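Local coordinates for putative methyltransferase protein (PDB 5BP9) that binds S-adenosyl-L-homocysteine and is probably an S-adenosylmethionine-dependent methyltransferase, at residues F157-S171 / M187-S201. Numbering follows the deposited sequence.
Sequences FAATFDTILMLMNGS and MKQLLRPDGCILMDS. With SAH (S-adenosyl-L-homocysteine), chain D.
Ile164 and Ile197 pair in parallel register near the middle of the Rossmann-like methyltransferase sheet, where strands 163-166 and 195-201 run 12° apart with helix 180-190 in the connection between them. The backbone ladder alternates: Ile164 N donates to Cys196 O, Leu198 N to Ile164 O, Met166 N to Leu198 O and Asp200 N to Met166 O, while strand 104-108 pairs with the other edge of 163-166.

Apolar contacts divide by face. Ile164 CD1 reaches the helix end, 3.6 Å from Leu191 CD2 and 3.7 Å from Leu190 CB, because CG1 stands anti to its own carbonyl carbon (chi1 -61°) and the chain then extends. On the same face, in the conformer described, Met166 SE lies near Met199 CE, both residues being selenomethionine; on the other, Leu165 and Leu198 run side by side, pointing alike.

Polar side chains secure the start of the pairing. The extended Arg192 crosses Thr160 at about a right angle, its NE giving Thr160 OG1 a nearly straight bond (172°) in the guanidinium plane. Arg192 NH1 and Asp162 OD2 form a salt bridge at 3.2 Å, its hydrogen bond bent and weak and the two planes nearly perpendicular; OD2 also accepts from Thr104 N.

Beyond the end of strand 163-166, Leu167 and Met168 line the S-adenosyl-L-homocysteine pocket. Asp200 anchors the following turn: OD2 takes Asn169 N on its syn side at 3.0 Å, and OD1 receives Gly170 N from above the carboxylate plane. Finally, Ser201 OG donates to Asn169 OD1 over 2.9 Å.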
loop_
_atom_site.group_PDB
_atom_site.type_symbol
_atom_site.label_atom_id
_atom_site.label_comp_id
_atom_site.label_asym_id
_atom_site.label_seq_id
_atom_site.Cartn_x
_atom_site.Cartn_y
_atom_site.Cartn_z
ATOM N N PHE A 157 6.910 -16.441 -1.397
ATOM C CA PHE A 157 6.681 -15.717 -0.140
ATOM C C PHE A 157 5.596 -16.459 0.631
ATOM O O PHE A 157 4.418 -16.485 0.223
ATOM C CB PHE A 157 6.256 -14.258 -0.411
ATOM C CG PHE A 157 5.850 -13.487 0.822
ATOM C CD1 PHE A 157 6.658 -13.468 1.963
ATOM C CD2 PHE A 157 4.679 -12.729 0.831
ATOM C CE1 PHE A 157 6.289 -12.760 3.095
ATOM C CE2 PHE A 157 4.305 -12.026 1.966
ATOM C CZ PHE A 157 5.116 -12.037 3.097
ATOM N N ALA A 158 5.996 -17.064 1.740
ATOM C CA ALA A 158 5.115 -17.939 2.509
ATOM C C ALA A 158 5.387 -17.676 3.964
ATOM O O ALA A 158 6.524 -17.827 4.425
ATOM C CB ALA A 158 5.386 -19.405 2.174
ATOM N N ALA A 159 4.341 -17.247 4.645
ATOM C CA ALA A 159 4.326 -16.898 6.063
ATOM C C ALA A 159 2.871 -16.642 6.394
ATOM O O ALA A 159 2.074 -16.442 5.484
ATOM C CB ALA A 159 5.178 -15.678 6.348
ATOM N N THR A 160 2.503 -16.688 7.670
ATOM C CA THR A 160 1.101 -16.445 8.028
ATOM C C THR A 160 0.980 -15.362 9.098
ATOM O O THR A 160 1.897 -15.119 9.881
ATOM C CB THR A 160 0.341 -17.715 8.447
ATOM O OG1 THR A 160 0.844 -18.189 9.706
ATOM C CG2 THR A 160 0.455 -18.757 7.390
ATOM N N PHE A 161 -0.167 -14.689 9.056
ATOM C CA PHE A 161 -0.390 -13.470 9.797
ATOM C C PHE A 161 -1.789 -13.404 10.366
ATOM O O PHE A 161 -2.746 -13.858 9.755
ATOM C CB PHE A 161 -0.149 -12.264 8.880
ATOM C CG PHE A 161 1.254 -12.232 8.320
ATOM C CD1 PHE A 161 2.282 -11.739 9.083
ATOM C CD2 PHE A 161 1.550 -12.791 7.081
ATOM C CE1 PHE A 161 3.579 -11.764 8.643
ATOM C CE2 PHE A 161 2.862 -12.802 6.611
ATOM C CZ PHE A 161 3.874 -12.283 7.406
ATOM N N ASP A 162 -1.882 -12.783 11.541
ATOM C CA ASP A 162 -3.170 -12.425 12.132
ATOM C C ASP A 162 -3.759 -11.145 11.554
ATOM O O ASP A 162 -4.980 -11.023 11.459
ATOM C CB ASP A 162 -3.040 -12.295 13.636
ATOM C CG ASP A 162 -2.551 -13.592 14.279
ATOM O OD1 ASP A 162 -3.334 -14.585 14.254
ATOM O OD2 ASP A 162 -1.395 -13.612 14.772
ATOM N N THR A 163 -2.895 -10.204 11.187
ATOM C CA THR A 163 -3.337 -8.930 10.579
ATOM C C THR A 163 -2.425 -8.619 9.397
ATOM O O THR A 163 -1.197 -8.691 9.521
ATOM C CB THR A 163 -3.287 -7.749 11.564
ATOM O OG1 THR A 163 -3.932 -8.098 12.790
ATOM C CG2 THR A 163 -4.016 -6.538 11.003
ATOM N N ILE A 164 -3.042 -8.307 8.266
ATOM C CA ILE A 164 -2.328 -7.839 7.074
ATOM C C ILE A 164 -2.734 -6.385 6.827
ATOM O O ILE A 164 -3.917 -6.091 6.656
ATOM C CB ILE A 164 -2.618 -8.723 5.859
ATOM C CG1 ILE A 164 -2.149 -10.180 6.163
ATOM C CG2 ILE A 164 -1.920 -8.145 4.620
ATOM C CD1 ILE A 164 -2.400 -11.178 5.047
ATOM N N LEU A 165 -1.745 -5.485 6.853
ATOM C CA LEU A 165 -1.983 -4.043 6.702
ATOM C C LEU A 165 -1.633 -3.592 5.299
ATOM O O LEU A 165 -0.511 -3.779 4.852
ATOM C CB LEU A 165 -1.136 -3.232 7.687
ATOM C CG LEU A 165 -1.396 -3.419 9.166
ATOM C CD1 LEU A 165 -0.412 -2.582 9.966
ATOM C CD2 LEU A 165 -2.826 -3.023 9.494
HETATM N N MSE A 166 -2.625 -3.005 4.618
HETATM C CA MSE A 166 -2.415 -2.401 3.303
HETATM C C MSE A 166 -2.915 -0.994 3.380
HETATM O O MSE A 166 -4.114 -0.710 3.192
HETATM C CB MSE A 166 -3.142 -3.253 2.316
HETATM C CG MSE A 166 -2.453 -4.608 2.273
HETATM SE SE MSE A 166 -3.356 -5.816 1.037
HETATM C CE MSE A 166 -2.464 -5.124 -0.592
ATOM N N LEU A 167 -1.984 -0.095 3.700
ATOM C CA LEU A 167 -2.308 1.303 4.024
ATOM C C LEU A 167 -1.677 2.299 3.049
ATOM O O LEU A 167 -0.703 1.983 2.394
ATOM C CB LEU A 167 -1.873 1.601 5.448
ATOM C CG LEU A 167 -2.522 0.732 6.531
ATOM C CD1 LEU A 167 -1.930 1.103 7.891
ATOM C CD2 LEU A 167 -4.032 0.839 6.549
HETATM N N MSE A 168 -2.263 3.493 3.021
HETATM C CA MSE A 168 -1.902 4.574 2.107
HETATM C C MSE A 168 -2.341 4.182 0.710
HETATM O O MSE A 168 -1.522 3.944 -0.205
HETATM C CB MSE A 168 -0.430 4.946 2.219
HETATM C CG MSE A 168 -0.235 6.413 1.857
HETATM SE SE MSE A 168 -0.841 6.725 0.003
HETATM C CE MSE A 168 -0.633 8.684 0.050
ATOM N N ASN A 169 -3.653 4.168 0.530
ATOM C CA ASN A 169 -4.268 3.551 -0.626
ATOM C C ASN A 169 -3.749 2.137 -0.804
ATOM O O ASN A 169 -3.078 1.801 -1.795
ATOM C CB ASN A 169 -4.099 4.351 -1.922
ATOM C CG ASN A 169 -5.040 3.857 -2.984
ATOM O OD1 ASN A 169 -6.240 3.785 -2.733
ATOM N ND2 ASN A 169 -4.520 3.464 -4.154
ATOM N N GLY A 170 -4.078 1.305 0.184
ATOM C CA GLY A 170 -3.651 -0.065 0.230
ATOM C C GLY A 170 -4.084 -0.918 -0.923
ATOM O O GLY A 170 -3.421 -1.883 -1.251
ATOM N N SER A 171 -5.181 -0.543 -1.580
ATOM C CA SER A 171 -5.607 -1.240 -2.770
ATOM C C SER A 171 -4.622 -1.098 -3.933
ATOM O O SER A 171 -4.644 -1.891 -4.860
ATOM C CB SER A 171 -6.969 -0.727 -3.204
ATOM O OG SER A 171 -6.958 0.664 -3.349
HETATM N N MSE A 187 -4.095 -13.901 -0.276
HETATM C CA MSE A 187 -4.572 -13.622 1.083
HETATM C C MSE A 187 -4.979 -14.875 1.829
HETATM O O MSE A 187 -4.662 -15.029 3.016
HETATM C CB MSE A 187 -5.753 -12.641 1.074
HETATM C CG MSE A 187 -5.449 -11.245 0.552
HETATM SE SE MSE A 187 -4.126 -10.286 1.644
HETATM C CE MSE A 187 -2.633 -10.610 0.509
ATOM N N LYS A 188 -5.621 -15.806 1.137
ATOM C CA LYS A 188 -5.941 -17.098 1.737
ATOM C C LYS A 188 -4.683 -17.832 2.227
ATOM O O LYS A 188 -4.744 -18.497 3.270
ATOM C CB LYS A 188 -6.719 -17.983 0.765
ATOM C CG LYS A 188 -8.136 -17.520 0.544
ATOM C CD LYS A 188 -8.848 -18.400 -0.476
ATOM N N GLN A 189 -3.571 -17.736 1.480
ATOM C CA GLN A 189 -2.320 -18.391 1.878
ATOM C C GLN A 189 -1.664 -17.727 3.085
ATOM O O GLN A 189 -0.965 -18.372 3.854
ATOM C CB GLN A 189 -1.300 -18.367 0.729
ATOM C CG GLN A 189 -1.688 -19.056 -0.590
ATOM C CD GLN A 189 -0.817 -18.568 -1.780
ATOM O OE1 GLN A 189 -1.319 -18.350 -2.888
ATOM N NE2 GLN A 189 0.482 -18.376 -1.542
ATOM N N LEU A 190 -1.840 -16.410 3.202
ATOM C CA LEU A 190 -1.153 -15.617 4.216
ATOM C C LEU A 190 -1.902 -15.400 5.523
ATOM O O LEU A 190 -1.281 -15.006 6.518
ATOM C CB LEU A 190 -0.793 -14.232 3.621
ATOM C CG LEU A 190 0.192 -14.175 2.449
ATOM C CD1 LEU A 190 0.365 -12.737 2.012
ATOM C CD2 LEU A 190 1.541 -14.829 2.795
ATOM N N LEU A 191 -3.210 -15.635 5.533
ATOM C CA LEU A 191 -4.008 -15.358 6.721
ATOM C C LEU A 191 -4.145 -16.551 7.646
ATOM O O LEU A 191 -4.491 -17.658 7.204
ATOM C CB LEU A 191 -5.399 -14.874 6.348
ATOM C CG LEU A 191 -5.492 -13.444 5.856
ATOM C CD1 LEU A 191 -6.874 -13.164 5.272
ATOM C CD2 LEU A 191 -5.179 -12.434 6.953
ATOM N N ARG A 192 -3.904 -16.300 8.927
ATOM C CA ARG A 192 -4.222 -17.286 9.967
ATOM C C ARG A 192 -5.726 -17.348 10.176
ATOM O O ARG A 192 -6.451 -16.414 9.811
ATOM C CB ARG A 192 -3.527 -16.916 11.263
ATOM C CG ARG A 192 -2.033 -17.041 11.132
ATOM C CD ARG A 192 -1.270 -16.631 12.356
ATOM N NE ARG A 192 0.172 -16.769 12.150
ATOM C CZ ARG A 192 1.113 -16.357 13.000
ATOM N NH1 ARG A 192 0.806 -15.801 14.159
ATOM N NH2 ARG A 192 2.385 -16.501 12.684
ATOM N N PRO A 193 -6.208 -18.437 10.804
ATOM C CA PRO A 193 -7.626 -18.480 11.194
ATOM C C PRO A 193 -8.030 -17.263 12.015
ATOM O O PRO A 193 -7.264 -16.812 12.882
ATOM C CB PRO A 193 -7.695 -19.728 12.062
ATOM C CG PRO A 193 -6.643 -20.612 11.515
ATOM C CD PRO A 193 -5.516 -19.698 11.148
ATOM N N ASP A 194 -9.188 -16.706 11.676
ATOM C CA ASP A 194 -9.706 -15.458 12.267
ATOM C C ASP A 194 -8.852 -14.217 12.011
ATOM O O ASP A 194 -9.065 -13.180 12.653
ATOM C CB ASP A 194 -9.974 -15.616 13.762
ATOM C CG ASP A 194 -10.903 -16.773 14.060
ATOM O OD1 ASP A 194 -11.891 -16.996 13.310
ATOM O OD2 ASP A 194 -10.621 -17.463 15.047
ATOM N N GLY A 195 -7.917 -14.319 11.060
ATOM C CA GLY A 195 -7.107 -13.178 10.660
ATOM C C GLY A 195 -7.905 -12.166 9.871
ATOM O O GLY A 195 -9.015 -12.450 9.423
ATOM N N CYS A 196 -7.336 -10.981 9.687
ATOM C CA CYS A 196 -7.999 -9.972 8.864
ATOM C C CYS A 196 -7.006 -9.127 8.092
ATOM O O CYS A 196 -5.814 -9.075 8.420
ATOM C CB CYS A 196 -8.937 -9.108 9.701
ATOM S SG CYS A 196 -8.140 -7.823 10.658
ATOM N N ILE A 197 -7.530 -8.497 7.049
ATOM C CA ILE A 197 -6.801 -7.507 6.262
ATOM C C ILE A 197 -7.456 -6.167 6.580
ATOM O O ILE A 197 -8.691 -6.058 6.527
ATOM C CB ILE A 197 -6.969 -7.764 4.766
ATOM C CG1 ILE A 197 -6.519 -9.176 4.392
ATOM C CG2 ILE A 197 -6.205 -6.736 3.949
ATOM C CD1 ILE A 197 -7.296 -9.752 3.232
ATOM N N LEU A 198 -6.632 -5.168 6.869
ATOM C CA LEU A 198 -7.088 -3.785 7.047
ATOM C C LEU A 198 -6.536 -2.984 5.875
ATOM O O LEU A 198 -5.317 -2.898 5.683
ATOM C CB LEU A 198 -6.609 -3.234 8.390
ATOM C CG LEU A 198 -7.122 -4.004 9.604
ATOM C CD1 LEU A 198 -6.450 -3.475 10.874
ATOM C CD2 LEU A 198 -8.633 -3.931 9.724
HETATM N N MSE A 199 -7.438 -2.422 5.084
HETATM C CA MSE A 199 -7.086 -1.751 3.814
HETATM C C MSE A 199 -7.827 -0.459 3.695
HETATM O O MSE A 199 -9.034 -0.429 3.882
HETATM C CB MSE A 199 -7.499 -2.661 2.636
HETATM C CG MSE A 199 -7.236 -2.044 1.241
HETATM SE SE MSE A 199 -8.059 -3.126 -0.191
HETATM C CE MSE A 199 -6.482 -4.234 -0.122
ATOM N N ASP A 200 -7.120 0.604 3.333
ATOM C CA ASP A 200 -7.768 1.864 3.017
ATOM C C ASP A 200 -7.752 2.099 1.505
ATOM O O ASP A 200 -6.872 1.634 0.789
ATOM C CB ASP A 200 -7.116 3.025 3.751
ATOM C CG ASP A 200 -5.791 3.408 3.145
ATOM O OD1 ASP A 200 -4.927 2.539 2.982
ATOM O OD2 ASP A 200 -5.610 4.548 2.741
ATOM N N SER A 201 -8.767 2.802 1.036
ATOM C CA SER A 201 -8.788 3.297 -0.345
ATOM C C SER A 201 -9.698 4.518 -0.438
ATOM O O SER A 201 -10.084 5.103 0.567
ATOM C CB SER A 201 -9.224 2.179 -1.306
ATOM O OG SER A 201 -8.874 2.512 -2.651
HETATM N N SAH D . 2.965 2.089 3.135
HETATM C CA SAH D . 3.954 3.203 2.863
HETATM C CB SAH D . 4.303 3.389 1.378
HETATM C CG SAH D . 3.119 3.543 0.423
HETATM S SD SAH D . 3.681 3.667 -1.251
HETATM C C SAH D . 3.438 4.510 3.399
HETATM O O SAH D . 2.315 4.594 3.887
HETATM O OXT SAH D . 4.106 5.542 3.379
HETATM C "C5'" SAH D . 3.468 2.005 -1.836
HETATM C "C4'" SAH D . 4.656 1.108 -1.510
HETATM O "O4'" SAH D . 4.338 -0.230 -1.949
HETATM C "C3'" SAH D . 5.979 1.463 -2.184
HETATM O "O3'" SAH D . 7.030 1.541 -1.193
HETATM C "C2'" SAH D . 6.196 0.343 -3.196
HETATM O "O2'" SAH D . 7.543 0.070 -3.530
HETATM C "C1'" SAH D . 5.503 -0.827 -2.536
HETATM N N9 SAH D . 5.050 -1.925 -3.404
HETATM C C8 SAH D . 4.469 -1.808 -4.610
HETATM N N7 SAH D . 4.106 -2.936 -5.140
HETATM C C5 SAH D . 4.455 -3.878 -4.193
HETATM C C6 SAH D . 4.345 -5.275 -4.139
HETATM N N6 SAH D . 3.793 -6.006 -5.122
HETATM N N1 SAH D . 4.810 -5.918 -3.032
HETATM C C2 SAH D . 5.371 -5.184 -2.047
HETATM N N3 SAH D . 5.521 -3.849 -1.998
HETATM C C4 SAH D . 5.054 -3.244 -3.108
HETATM O O HOH W 1 2.266 -18.323 0.380
HETATM O O HOH W 2 1.830 -18.532 3.064
HETATM O O HOH W 3 -5.907 -14.443 13.622
#